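Local coordinates for flagellar hook associated protein type 3 FlgL (Legionella pneumophila subsp. pneumophila, PDB 5YTI) that probably serves as a structural protein of the bacterial flagellum, as a hook-associated member of the flagellin family thought to join hook and filament, at residues Q54-I59 and D361-S366; L61-R66 and K357-Y362; Q120-A125 and S295-V300; M226-N231 and D284-S289; Q233-V238 and A258-E263. All blocks are in the same frame, centred on the assembly; numbering follows the deposited sequence. Where two conformers were deposited one is given.

Interaction 1. Residues Q54-I59 and D361-S366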
# COMPACT_ATOMS: atom_id res chain seq x y z
N GLN A 54 -10.20 31.09 -33.38
CA GLN A 54 -10.44 29.77 -32.75
C GLN A 54 -9.35 29.40 -31.72
O GLN A 54 -9.57 28.52 -30.90
CB GLN A 54 -10.63 28.62 -33.78
CG GLN A 54 -11.53 27.48 -33.29
N ARG A 55 -8.19 30.08 -31.78
CA ARG A 55 -7.08 29.89 -30.82
C ARG A 55 -7.46 30.59 -29.53
O ARG A 55 -7.41 30.03 -28.45
CB ARG A 55 -5.75 30.48 -31.34
CG ARG A 55 -4.49 29.84 -30.74
CD ARG A 55 -3.16 30.57 -31.03
NE ARG A 55 -2.96 30.98 -32.43
CZ ARG A 55 -2.63 30.18 -33.46
NH1 ARG A 55 -2.45 28.87 -33.30
NH2 ARG A 55 -2.49 30.71 -34.67
N ILE A 56 -7.87 31.84 -29.67
CA ILE A 56 -8.39 32.58 -28.55
C ILE A 56 -9.60 31.84 -27.96
O ILE A 56 -9.74 31.82 -26.75
CB ILE A 56 -8.73 34.01 -28.97
CG1 ILE A 56 -7.46 34.73 -29.44
CG2 ILE A 56 -9.35 34.79 -27.83
CD1 ILE A 56 -7.79 35.92 -30.31
N ASN A 57 -10.45 31.20 -28.76
CA ASN A 57 -11.56 30.43 -28.19
C ASN A 57 -11.01 29.24 -27.38
O ASN A 57 -11.53 28.90 -26.31
CB ASN A 57 -12.53 29.93 -29.26
CG ASN A 57 -13.42 31.03 -29.81
OD1 ASN A 57 -13.90 31.86 -29.05
ND2 ASN A 57 -13.64 31.03 -31.13
N ASN A 58 -9.95 28.61 -27.90
CA ASN A 58 -9.26 27.54 -27.14
C ASN A 58 -8.69 28.08 -25.80
O ASN A 58 -8.91 27.46 -24.74
CB ASN A 58 -8.15 26.86 -28.00
CG ASN A 58 -8.72 25.89 -29.02
OD1 ASN A 58 -9.65 25.16 -28.72
ND2 ASN A 58 -8.18 25.89 -30.23
N ILE A 59 -8.02 29.23 -25.85
CA ILE A 59 -7.41 29.85 -24.67
C ILE A 59 -8.41 30.16 -23.55
O ILE A 59 -8.10 30.01 -22.38
CB ILE A 59 -6.67 31.15 -25.02
CG1 ILE A 59 -5.44 30.84 -25.85
CG2 ILE A 59 -6.26 31.88 -23.75
CD1 ILE A 59 -4.64 32.08 -26.24
N ASP A 361 0.93 34.40 -21.80
CA ASP A 361 2.05 34.58 -22.78
C ASP A 361 1.58 34.30 -24.22
O ASP A 361 1.97 34.99 -25.17
CB ASP A 361 3.27 33.65 -22.48
CG ASP A 361 4.24 34.19 -21.41
OD1 ASP A 361 4.31 35.42 -21.19
OD2 ASP A 361 4.96 33.37 -20.80
N TYR A 362 0.74 33.26 -24.35
CA TYR A 362 0.19 32.74 -25.63
C TYR A 362 -1.00 33.59 -26.13
O TYR A 362 -1.44 33.43 -27.27
CB TYR A 362 -0.23 31.27 -25.41
CG TYR A 362 -0.62 30.43 -26.64
CD1 TYR A 362 0.06 30.56 -27.86
CD2 TYR A 362 -1.64 29.47 -26.57
CE1 TYR A 362 -0.28 29.78 -28.96
CE2 TYR A 362 -1.99 28.70 -27.66
CZ TYR A 362 -1.31 28.85 -28.86
OH TYR A 362 -1.64 28.09 -29.94
N LEU A 363 -1.51 34.47 -25.28
CA LEU A 363 -2.53 35.46 -25.67
C LEU A 363 -1.86 36.80 -25.98
O LEU A 363 -2.15 37.43 -27.00
CB LEU A 363 -3.51 35.63 -24.51
CG LEU A 363 -4.68 36.60 -24.64
CD1 LEU A 363 -5.79 35.92 -25.41
CD2 LEU A 363 -5.14 37.02 -23.24
N ASP A 364 -0.96 37.24 -25.10
CA ASP A 364 -0.18 38.44 -25.36
C ASP A 364 0.44 38.26 -26.78
O ASP A 364 0.55 39.25 -27.52
CB ASP A 364 0.90 38.70 -24.27
CG ASP A 364 0.33 39.27 -22.90
OD1 ASP A 364 -0.89 39.45 -22.68
OD2 ASP A 364 1.16 39.53 -21.99
N ILE A 365 0.80 37.02 -27.16
CA ILE A 365 1.31 36.73 -28.52
C ILE A 365 0.24 36.74 -29.62
O ILE A 365 0.50 37.19 -30.73
CB ILE A 365 2.04 35.37 -28.62
CG1 ILE A 365 3.40 35.45 -27.91
CG2 ILE A 365 2.26 34.96 -30.08
CD1 ILE A 365 4.36 34.32 -28.24
N SER A 366 -0.95 36.22 -29.34
CA SER A 366 -2.04 36.26 -30.32
C SER A 366 -2.57 37.67 -30.51
O SER A 366 -3.03 38.02 -31.59
CB SER A 366 -3.19 35.33 -29.90
OG SER A 366 -2.80 33.96 -29.92

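Interaction 2. Residues L61-R66 and K357-Y362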
# COMPACT_ATOMS: atom_id res chain seq x y z
N LEU A 61 -11.02 28.55 -22.86
CA LEU A 61 -11.38 27.25 -22.31
C LEU A 61 -10.25 26.71 -21.41
O LEU A 61 -10.51 26.12 -20.33
CB LEU A 61 -11.66 26.27 -23.46
CG LEU A 61 -11.94 24.82 -23.04
CD1 LEU A 61 -13.26 24.75 -22.27
CD2 LEU A 61 -11.93 23.88 -24.23
N PHE A 62 -9.02 26.89 -21.88
CA PHE A 62 -7.82 26.50 -21.14
C PHE A 62 -7.73 27.29 -19.81
O PHE A 62 -7.50 26.69 -18.75
CB PHE A 62 -6.53 26.69 -21.99
CG PHE A 62 -6.37 25.73 -23.18
CD1 PHE A 62 -7.20 24.61 -23.36
CD2 PHE A 62 -5.34 25.94 -24.11
CE1 PHE A 62 -7.03 23.75 -24.45
CE2 PHE A 62 -5.17 25.09 -25.19
CZ PHE A 62 -6.02 24.00 -25.37
N GLN A 63 -7.92 28.62 -19.86
CA GLN A 63 -8.01 29.47 -18.64
C GLN A 63 -9.22 29.12 -17.72
O GLN A 63 -9.08 29.10 -16.50
CB GLN A 63 -8.06 30.97 -19.00
CG GLN A 63 -7.04 31.44 -20.03
CD GLN A 63 -6.41 32.78 -19.70
OE1 GLN A 63 -5.58 32.87 -18.78
NE2 GLN A 63 -6.78 33.82 -20.46
N ASN A 64 -10.39 28.85 -18.32
CA ASN A 64 -11.57 28.41 -17.57
C ASN A 64 -11.27 27.06 -16.90
O ASN A 64 -11.43 26.91 -15.69
CB ASN A 64 -12.80 28.33 -18.51
CG ASN A 64 -14.15 28.48 -17.78
OD1 ASN A 64 -14.51 29.59 -17.32
ND2 ASN A 64 -14.93 27.39 -17.72
N ASN A 65 -10.80 26.09 -17.67
CA ASN A 65 -10.42 24.80 -17.10
C ASN A 65 -9.41 24.90 -15.93
O ASN A 65 -9.52 24.13 -14.94
CB ASN A 65 -9.89 23.87 -18.20
CG ASN A 65 -11.00 23.21 -19.00
OD1 ASN A 65 -12.18 23.30 -18.67
ND2 ASN A 65 -10.61 22.52 -20.08
N ARG A 66 -8.43 25.81 -16.05
CA ARG A 66 -7.41 26.05 -15.01
C ARG A 66 -8.05 26.64 -13.77
O ARG A 66 -7.93 26.07 -12.69
CB ARG A 66 -6.29 26.99 -15.52
CG ARG A 66 -5.47 27.65 -14.41
CD ARG A 66 -4.47 28.67 -14.94
NE ARG A 66 -5.09 29.95 -15.30
CZ ARG A 66 -5.17 30.43 -16.55
NH1 ARG A 66 -4.66 29.77 -17.56
NH2 ARG A 66 -5.76 31.59 -16.78
N LYS A 357 0.63 31.71 -16.26
CA LYS A 357 1.64 32.60 -16.87
C LYS A 357 1.83 32.27 -18.36
O LYS A 357 2.10 33.17 -19.17
CB LYS A 357 3.00 32.54 -16.15
CG LYS A 357 4.10 33.41 -16.78
N ALA A 358 1.68 30.99 -18.70
CA ALA A 358 1.92 30.51 -20.07
C ALA A 358 0.73 30.76 -21.00
O ALA A 358 0.90 30.83 -22.22
CB ALA A 358 2.25 29.03 -20.05
N ASN A 359 -0.48 30.87 -20.44
CA ASN A 359 -1.67 31.22 -21.23
C ASN A 359 -1.79 32.75 -21.39
O ASN A 359 -2.34 33.22 -22.36
CB ASN A 359 -2.93 30.63 -20.59
CG ASN A 359 -3.03 29.12 -20.78
OD1 ASN A 359 -2.24 28.52 -21.50
ND2 ASN A 359 -4.01 28.51 -20.14
N ASN A 360 -1.26 33.53 -20.46
CA ASN A 360 -1.23 34.97 -20.68
C ASN A 360 -0.05 35.31 -21.63
O ASN A 360 -0.05 36.38 -22.21
CB ASN A 360 -1.20 35.79 -19.36
CG ASN A 360 -2.62 36.10 -18.80
OD1 ASN A 360 -3.56 36.46 -19.54
ND2 ASN A 360 -2.76 35.97 -17.47
N ASP A 361 0.93 34.40 -21.80
CA ASP A 361 2.05 34.58 -22.78
C ASP A 361 1.58 34.30 -24.22
O ASP A 361 1.97 34.99 -25.17
CB ASP A 361 3.27 33.65 -22.48
CG ASP A 361 4.24 34.19 -21.41
OD1 ASP A 361 4.31 35.42 -21.19
OD2 ASP A 361 4.96 33.37 -20.80
N TYR A 362 0.74 33.26 -24.35
CA TYR A 362 0.19 32.74 -25.63
C TYR A 362 -1.00 33.59 -26.13
O TYR A 362 -1.44 33.43 -27.27
CB TYR A 362 -0.23 31.27 -25.41
CG TYR A 362 -0.62 30.43 -26.64
CD1 TYR A 362 0.06 30.56 -27.86
CD2 TYR A 362 -1.64 29.47 -26.57
CE1 TYR A 362 -0.28 29.78 -28.96
CE2 TYR A 362 -1.99 28.70 -27.66
CZ TYR A 362 -1.31 28.85 -28.86
OH TYR A 362 -1.64 28.09 -29.94

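Interaction 3. Residues Q120-A125 and S295-V300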
# COMPACT_ATOMS: atom_id res chain seq x y z
N GLN A 120 -16.21 10.95 11.53
CA GLN A 120 -15.64 12.15 10.92
C GLN A 120 -14.98 11.80 9.57
O GLN A 120 -15.25 12.44 8.55
CB GLN A 120 -14.64 12.81 11.89
CG GLN A 120 -14.23 14.25 11.56
CD GLN A 120 -14.00 15.12 12.79
OE1 GLN A 120 -14.83 15.99 13.07
NE2 GLN A 120 -12.89 14.92 13.51
N LEU A 121 -14.17 10.75 9.55
CA LEU A 121 -13.43 10.36 8.36
C LEU A 121 -14.33 9.83 7.27
O LEU A 121 -14.06 10.03 6.09
CB LEU A 121 -12.35 9.34 8.70
CG LEU A 121 -11.20 9.86 9.54
CD1 LEU A 121 -10.35 8.69 9.95
CD2 LEU A 121 -10.33 10.84 8.78
N LEU A 122 -15.41 9.18 7.65
CA LEU A 122 -16.43 8.78 6.65
C LEU A 122 -17.13 9.99 5.99
O LEU A 122 -17.58 9.91 4.85
CB LEU A 122 -17.47 7.83 7.26
CG LEU A 122 -16.92 6.48 7.71
CD1 LEU A 122 -17.76 5.81 8.78
CD2 LEU A 122 -16.75 5.56 6.51
N ASP A 123 -17.28 11.09 6.74
CA ASP A 123 -17.95 12.28 6.23
C ASP A 123 -16.98 12.87 5.21
O ASP A 123 -17.39 13.21 4.10
CB ASP A 123 -18.28 13.29 7.35
CG ASP A 123 -19.43 12.84 8.29
OD1 ASP A 123 -19.94 11.72 8.09
OD2 ASP A 123 -19.84 13.60 9.22
N TYR A 124 -15.69 12.93 5.56
CA TYR A 124 -14.67 13.49 4.65
C TYR A 124 -14.56 12.65 3.38
O TYR A 124 -14.50 13.19 2.28
CB TYR A 124 -13.30 13.60 5.33
CG TYR A 124 -13.24 14.43 6.61
CD1 TYR A 124 -14.04 15.56 6.78
CD2 TYR A 124 -12.37 14.11 7.62
CE1 TYR A 124 -13.99 16.33 7.94
CE2 TYR A 124 -12.30 14.87 8.77
CZ TYR A 124 -13.11 15.98 8.93
OH TYR A 124 -13.02 16.70 10.10
N ALA A 125 -14.57 11.34 3.53
CA ALA A 125 -14.49 10.49 2.36
C ALA A 125 -15.72 10.68 1.48
O ALA A 125 -15.65 10.51 0.27
CB ALA A 125 -14.35 9.05 2.76
N SER A 295 -8.43 -0.51 4.59
CA SER A 295 -8.90 0.90 4.73
C SER A 295 -8.54 1.55 6.04
O SER A 295 -8.39 0.87 7.04
CB SER A 295 -10.43 1.03 4.56
OG SER A 295 -11.19 0.26 5.49
N ILE A 296 -8.38 2.86 6.04
CA ILE A 296 -8.17 3.54 7.29
C ILE A 296 -9.32 3.17 8.18
O ILE A 296 -9.17 2.99 9.37
CB ILE A 296 -8.25 5.05 7.16
CG1 ILE A 296 -7.18 5.56 6.22
CG2 ILE A 296 -8.06 5.72 8.51
CD1 ILE A 296 -7.64 6.84 5.53
N PHE A 297 -10.49 3.07 7.58
CA PHE A 297 -11.69 2.82 8.33
C PHE A 297 -11.59 1.58 9.20
O PHE A 297 -11.78 1.68 10.41
CB PHE A 297 -12.86 2.76 7.40
CG PHE A 297 -12.91 3.91 6.45
CD1 PHE A 297 -13.00 5.20 6.94
CD2 PHE A 297 -12.83 3.71 5.08
CE1 PHE A 297 -13.04 6.27 6.08
CE2 PHE A 297 -12.87 4.78 4.21
CZ PHE A 297 -12.97 6.06 4.71
N SER A 298 -11.27 0.42 8.64
CA SER A 298 -11.13 -0.74 9.51
C SER A 298 -9.96 -0.55 10.52
O SER A 298 -10.08 -1.01 11.64
CB SER A 298 -11.07 -2.08 8.75
OG SER A 298 -9.81 -2.28 8.17
N THR A 299 -8.90 0.18 10.17
CA THR A 299 -7.84 0.50 11.16
C THR A 299 -8.44 1.16 12.42
O THR A 299 -8.11 0.80 13.56
CB THR A 299 -6.72 1.42 10.60
OG1 THR A 299 -5.84 0.70 9.74
CG2 THR A 299 -5.88 1.98 11.73
N VAL A 300 -9.32 2.11 12.21
CA VAL A 300 -9.97 2.78 13.33
C VAL A 300 -11.00 1.88 14.04
O VAL A 300 -11.13 1.96 15.27
CB VAL A 300 -10.64 4.09 12.91
CG1 VAL A 300 -11.25 4.74 14.14
CG2 VAL A 300 -9.63 5.04 12.26

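Interaction 4. Residues M226-N231 and D284-S289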
# COMPACT_ATOMS: atom_id res chain seq x y z
N MSE A 226 5.18 -18.22 14.64
CA MSE A 226 6.18 -18.14 15.69
C MSE A 226 5.61 -18.84 16.89
O MSE A 226 4.52 -18.49 17.37
CB MSE A 226 6.50 -16.68 16.02
CG MSE A 226 7.66 -16.53 17.02
SE MSE A 226 7.93 -14.65 17.58
CE MSE A 226 9.50 -14.53 16.41
N THR A 227 6.33 -19.82 17.37
CA THR A 227 5.82 -20.71 18.38
C THR A 227 6.90 -20.74 19.47
O THR A 227 8.09 -21.00 19.19
CB THR A 227 5.50 -22.12 17.75
OG1 THR A 227 6.26 -22.30 16.55
CG2 THR A 227 4.01 -22.25 17.31
N PHE A 228 6.51 -20.42 20.71
CA PHE A 228 7.42 -20.54 21.86
C PHE A 228 7.29 -21.92 22.52
O PHE A 228 6.18 -22.37 22.86
CB PHE A 228 7.14 -19.42 22.90
CG PHE A 228 7.25 -18.04 22.32
CD1 PHE A 228 8.46 -17.40 22.24
CD2 PHE A 228 6.15 -17.41 21.82
CE1 PHE A 228 8.56 -16.17 21.65
CE2 PHE A 228 6.24 -16.17 21.23
CZ PHE A 228 7.45 -15.55 21.14
N ALA A 229 8.40 -22.62 22.70
CA ALA A 229 8.33 -23.90 23.41
C ALA A 229 9.67 -24.30 24.05
O ALA A 229 10.58 -23.46 24.15
CB ALA A 229 7.78 -25.01 22.49
N LEU A 230 9.77 -25.57 24.47
CA LEU A 230 10.80 -26.04 25.42
C LEU A 230 11.99 -26.84 24.88
O LEU A 230 11.85 -27.73 24.03
CB LEU A 230 10.15 -26.85 26.55
CG LEU A 230 9.19 -26.03 27.43
CD1 LEU A 230 8.37 -26.96 28.32
CD2 LEU A 230 9.97 -25.00 28.25
N ASN A 231 13.15 -26.46 25.40
CA ASN A 231 14.37 -27.27 25.35
C ASN A 231 14.14 -28.60 26.04
O ASN A 231 13.29 -28.71 26.94
CB ASN A 231 15.51 -26.56 26.10
CG ASN A 231 16.47 -25.84 25.18
OD1 ASN A 231 16.43 -26.03 23.97
ND2 ASN A 231 17.35 -25.03 25.76
N ASP A 284 2.32 -20.62 23.37
CA ASP A 284 1.93 -19.31 22.89
C ASP A 284 2.45 -19.16 21.47
O ASP A 284 3.50 -19.72 21.11
CB ASP A 284 2.48 -18.20 23.81
CG ASP A 284 1.73 -18.12 25.13
OD1 ASP A 284 0.81 -18.93 25.32
OD2 ASP A 284 2.03 -17.24 25.97
N SER A 285 1.71 -18.43 20.65
CA SER A 285 2.10 -18.27 19.26
C SER A 285 1.65 -16.94 18.70
O SER A 285 0.64 -16.36 19.15
CB SER A 285 1.56 -19.43 18.41
OG SER A 285 0.17 -19.64 18.64
N PHE A 286 2.41 -16.48 17.72
CA PHE A 286 2.03 -15.34 16.89
C PHE A 286 2.12 -15.69 15.40
O PHE A 286 2.89 -16.56 14.97
CB PHE A 286 2.91 -14.14 17.21
CG PHE A 286 2.81 -13.64 18.63
CD1 PHE A 286 1.78 -12.81 19.02
CD2 PHE A 286 3.75 -14.00 19.56
CE1 PHE A 286 1.68 -12.35 20.33
CE2 PHE A 286 3.66 -13.53 20.86
CZ PHE A 286 2.63 -12.71 21.25
N SER A 287 1.30 -15.02 14.60
CA SER A 287 1.30 -15.26 13.16
C SER A 287 1.89 -14.05 12.44
O SER A 287 1.68 -12.91 12.87
CB SER A 287 -0.12 -15.46 12.68
OG SER A 287 -0.12 -15.48 11.28
N ILE A 288 2.63 -14.28 11.36
CA ILE A 288 3.30 -13.18 10.65
C ILE A 288 3.18 -13.30 9.12
O ILE A 288 3.64 -14.27 8.50
CB ILE A 288 4.79 -13.08 11.02
CG1 ILE A 288 4.98 -13.10 12.53
CG2 ILE A 288 5.37 -11.82 10.42
CD1 ILE A 288 6.25 -13.79 12.93
N SER A 289 2.62 -12.28 8.50
CA SER A 289 2.01 -12.46 7.21
C SER A 289 2.22 -11.24 6.32
O SER A 289 2.26 -10.11 6.82
CB SER A 289 0.53 -12.68 7.46
OG SER A 289 0.17 -12.18 8.76

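Interaction 5. Residues Q233-V238 and A258-E263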
# COMPACT_ATOMS: atom_id res chain seq x y z
N GLN A 233 16.46 -29.51 27.92
CA GLN A 233 16.91 -28.88 29.20
C GLN A 233 15.79 -28.20 30.04
O GLN A 233 15.73 -28.40 31.26
CB GLN A 233 17.98 -27.83 28.91
CG GLN A 233 19.25 -28.39 28.28
CD GLN A 233 19.70 -27.63 27.04
OE1 GLN A 233 19.15 -27.79 25.94
NE2 GLN A 233 20.74 -26.82 27.21
N GLY A 234 14.94 -27.39 29.41
CA GLY A 234 13.83 -26.78 30.11
C GLY A 234 13.69 -25.31 29.78
O GLY A 234 12.64 -24.72 30.00
N ASN A 235 14.77 -24.73 29.27
CA ASN A 235 14.75 -23.37 28.71
C ASN A 235 13.68 -23.07 27.61
O ASN A 235 13.49 -23.86 26.66
CB ASN A 235 16.14 -23.01 28.16
CG ASN A 235 16.98 -22.23 29.15
OD1 ASN A 235 18.05 -22.69 29.55
ND2 ASN A 235 16.51 -21.05 29.55
N LEU A 236 13.00 -21.93 27.75
CA LEU A 236 12.07 -21.45 26.72
C LEU A 236 12.84 -21.10 25.45
O LEU A 236 13.98 -20.61 25.51
CB LEU A 236 11.34 -20.20 27.21
CG LEU A 236 9.92 -20.37 27.72
CD1 LEU A 236 9.53 -19.16 28.56
CD2 LEU A 236 8.97 -20.59 26.55
N VAL A 237 12.20 -21.34 24.31
CA VAL A 237 12.91 -21.28 23.04
C VAL A 237 11.96 -20.78 21.95
O VAL A 237 10.74 -20.85 22.10
CB VAL A 237 13.54 -22.68 22.73
CG1 VAL A 237 12.72 -23.47 21.71
CG2 VAL A 237 14.99 -22.57 22.29
N VAL A 238 12.51 -20.23 20.87
CA VAL A 238 11.70 -19.53 19.86
C VAL A 238 11.83 -20.20 18.51
O VAL A 238 12.95 -20.38 17.98
CB VAL A 238 12.17 -18.06 19.69
CG1 VAL A 238 11.50 -17.36 18.51
CG2 VAL A 238 11.89 -17.29 20.96
N ALA A 258 17.55 -25.02 18.60
CA ALA A 258 16.86 -23.74 18.49
C ALA A 258 17.50 -22.60 19.31
O ALA A 258 18.04 -22.83 20.40
CB ALA A 258 15.40 -23.92 18.90
N PRO A 259 17.45 -21.36 18.78
CA PRO A 259 17.83 -20.19 19.61
C PRO A 259 16.89 -19.98 20.80
O PRO A 259 15.69 -20.17 20.67
CB PRO A 259 17.76 -18.98 18.65
CG PRO A 259 17.11 -19.49 17.40
CD PRO A 259 17.28 -20.99 17.36
N LEU A 260 17.44 -19.56 21.93
CA LEU A 260 16.63 -19.35 23.14
C LEU A 260 16.14 -17.88 23.19
O LEU A 260 16.70 -16.99 22.55
CB LEU A 260 17.40 -19.75 24.40
CG LEU A 260 18.75 -20.47 24.19
CD1 LEU A 260 19.94 -19.49 24.10
CD2 LEU A 260 18.99 -21.48 25.31
N TYR A 261 15.08 -17.65 23.95
CA TYR A 261 14.36 -16.39 23.98
C TYR A 261 14.97 -15.43 25.01
O TYR A 261 14.77 -15.63 26.22
CB TYR A 261 12.86 -16.65 24.30
CG TYR A 261 12.05 -15.46 24.79
CD1 TYR A 261 11.75 -14.40 23.94
CD2 TYR A 261 11.56 -15.41 26.09
CE1 TYR A 261 11.01 -13.31 24.38
CE2 TYR A 261 10.82 -14.32 26.54
CZ TYR A 261 10.55 -13.27 25.68
OH TYR A 261 9.82 -12.19 26.09
N GLN A 262 15.71 -14.42 24.54
CA GLN A 262 16.14 -13.29 25.37
C GLN A 262 15.02 -12.17 25.30
O GLN A 262 14.68 -11.65 24.23
CB GLN A 262 17.61 -12.83 25.02
CG GLN A 262 18.39 -12.12 26.17
CD GLN A 262 19.92 -12.06 25.97
OE1 GLN A 262 20.42 -12.31 24.88
NE2 GLN A 262 20.68 -11.71 27.04
N GLU A 263 14.41 -11.88 26.45
CA GLU A 263 13.51 -10.74 26.58
C GLU A 263 14.04 -9.48 25.86
O GLU A 263 15.19 -9.10 26.01
CB GLU A 263 13.29 -10.43 28.06
CG GLU A 263 12.17 -9.46 28.29
CD GLU A 263 11.77 -9.39 29.74
OE1 GLU A 263 12.26 -10.25 30.52
OE2 GLU A 263 10.98 -8.48 30.08

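Interaction 1. Residues Q54-I59 and D361-S366
Ile-59 is the bump that fills the main hollow here: its CD1 methyl enters a notch on the other helix lined by the backbone of Tyr-362 and by Leu-363. CD1 lies 3.6 Å from Tyr-362 O, 4.0 Å from Tyr-362 CD2 on the ring and 4.1 Å from Leu-363 CD1. The phenol forms one wall of that notch because its CG is turned anti to the backbone N (chi1 -170°), which sends the ring across to segment 54-59. There it passes Ile-59 obliquely and meets Arg-55 nearly at a right angle. Arg-55 CG and CD lie against the phenol end, CG 3.4 Å from Tyr-362 OH, while the guanidinium plane is turned 54° from the ring. Beyond this, Ile-56 CG1 rests 4.3 Å from Ser-366 CB, and Ile-56 CG2 meets Leu-363 CD1 at 4.5 Å. Ser-366 OG donates to Tyr-362 O at 3.0 Å, in its own helix. The two long helices 49-96 and 316-374 run nearly antiparallel here, 158° between their short segments. Ile-56, Ile-59 and Leu-363 thus make an apolar patch, bordered by a polar rim where Tyr-362 OH and Ser-366 OG sit near the guanidinium edge as neighbours without bonds across the contact.

Interaction 2. Residues L61-R66 and K357-Y362
An antiparallel pair of long helices, 49-96 and 316-374, carries this contact, and Asn-359 is its most covered side chain, with Phe-62, Gln-63 and Arg-66 round it. Its ND2 lies 3.6 Å from Phe-62 CB, and its CB is 3.9 Å from Gln-63 OE1. The Gln-63 and Asn-359 side chains slide past each other in opposite directions with their amide planes almost perpendicular, 88° apart, and therefore do not stack. Gln-63 gets there through a bend at chi2 that swings its amide in beside Asn-359. At the flank, Asn-360 OD1 stands 4.2 Å from Gln-63 OE1. Between the two six-residue segments the helix axes approach to 10.5 Å at 165°, with Gln-63 and Asn-359 closest in register, so the two helices run side by side and nearly antiparallel. Arg-66 brings its guanidinium edge up to the Asn-359 amide, but both meeting groups are N-H donors and the arginine has two deposited conformers, which makes the detail doubtful. The Asn-359 amide instead donates from ND2 to Val-167 O of strand 164-168. That strand meets both helices, since Phe-62 also touches Ala-166 and Asn-65 ND2 donates to the Ala-166 carbonyl.

Interaction 3. Residues Q120-A125 and S295-V300
Phe-297 has its CG beside the backbone N and anti to the carbonyl carbon (chi1 -49°), and Leu-122 adopts the same kind of first torsion (chi1 -65°). Together these turns carry the phenyl ring across to helix 104-125 and bring a leucine methyl down onto it. Leu-122 CD2 sits over one face of the ring, 4.0 Å from its centroid and 20° off the normal, a CH-pi contact displaced toward the rim near CD1 and CE1. Other groups meet the edge near the ring plane: Ala-125 CB is 3.8 Å from Phe-297 CZ, and Leu-121 O is 3.9 Å from Phe-297 CE1. Ring and leucine belong to two nearly antiparallel helices, 104-125 and 296-307, packed inside a helical bundle, where Leu-121 also touches Ser-86 of helix 49-96 and Val-300 touches Leu-90 of the same helix. The short segments of the pair pass 10.9 Å apart. Beside the ring, Leu-121 crosses Ile-296 at about a right angle, its CD1 lying 4.0 Å from Ile-296 CG2, and the same methyl comes 4.4 Å from Val-300 CG2. Helix 296-307 starts right here: Ser-295 is its N-cap, and Ser-295 OG accepts from Ser-298 N at 3.2 Å. Val-146 of strand 146-148 touches Leu-122, Ala-125 and Phe-297, while Met-184 of helix 179-184 also meets the phenyl side chain.

Interaction 4. Residues M226-N231 and D284-S289
The rings of Phe-228 and Phe-286 meet rim to rim, Phe-228 CE2 lying 3.7 Å from Phe-286 CD2 and each touching atom near the plane of the other ring. The arrangement is therefore an edge contact and not a stack, with the two side chains crossing obliquely. Asp-284 O adds a polar atom at the same Phe-228 rim, 3.6 Å from Phe-228 CD2. Both phenylalanines rise from the same face of the sheet as diagonal neighbours. Met-226, modelled as selenomethionine, starts on that face too, where its CB is 4.2 Å from Ile-288 CD1. Thr-227 and Ser-285, a non-hydrogen-bonded antiparallel pair, occupy the other face and touch through Thr-227 CG2 and Ser-285 CB at 3.9 Å; the Ser-285 hydroxyl turns to Thr-198 instead. Backbone bonds hold the register. Met-226 and Phe-286 form a hydrogen-bonded pair, with Met-226 N to Phe-286 O 2.8 Å and Phe-286 N to Met-226 O 2.9 Å, and Phe-228 N reaches Asp-284 O at 3.1 Å. The Asp-284 carboxylate ties this strand entry to the loop amides of Thr-203 and Gly-204. Strand 193-197 flanks strand 285-290, and strand 236-242 flanks 224-230. A hydrogen-bonded pair next to a non-hydrogen-bonded one is the antiparallel pattern, here at two interior strands of the five-stranded sheet.

Interaction 5. Residues Q233-V238 and A258-E263
Val-238 N donates to Pro-259 O at 3.2 Å, an almost straight bond (171°) arriving close to the line of the carbonyl. It pins the loop 258-263 to the beginning of strand 236-242 and sets Val-237 opposite Leu-260 as a single backbone bridge, their CA atoms 4.2 Å apart. The two chain directions are 98° apart, so the loop crosses the strand start and does not run on beside it. Hydrophobic groups close in around the bridge. Val-237 CG2 lies 3.7 Å from Ala-258 CB, and its CG1 approaches the same methyl from nearby. Val-238 CG2, placed beside the backbone N, comes within 3.5 Å of Tyr-261 CB, and the tyrosine ring then leads off obliquely from that methyl, its CG anti to the backbone N (chi1 162°). Leu-260 points away overall, yet its CB touches Leu-236 O at 3.7 Å, and its CD2 brushes Asn-235 CB at 4.3 Å. Tyr-261 also meets Pro-280, and Leu-260 meets Asn-231 in the turn that leads into the strand. The loop between strands 246-249 and 266-269 thus crosses the beginning of strand 236-242, whose Val-238 also packs on Met-226 and Phe-228 of strand 224-230.

From the N-terminal end of the model, helix 49-96 pairs with helix 316-374 in interactions 1 and 2, which follow one another along the same helix pair, their centres 8 Å apart and sharing Asp-361 and Tyr-362. They close loops of about 300 residues that enclose the other three interactions. Interaction 3 is nested inside, joining helix 104-125 to helix 296-307 nearer the chain centre. Within its loop, interaction 4 pairs strands 224-230 and 285-290, and interaction 5 is nested in turn, fastening the loop 258-263 to strand 236-242. Interactions 4 and 5 touch, with a probable hydrogen bond from Ala-229 N to Val-237 O at 3.0 Å. None of the loops cross.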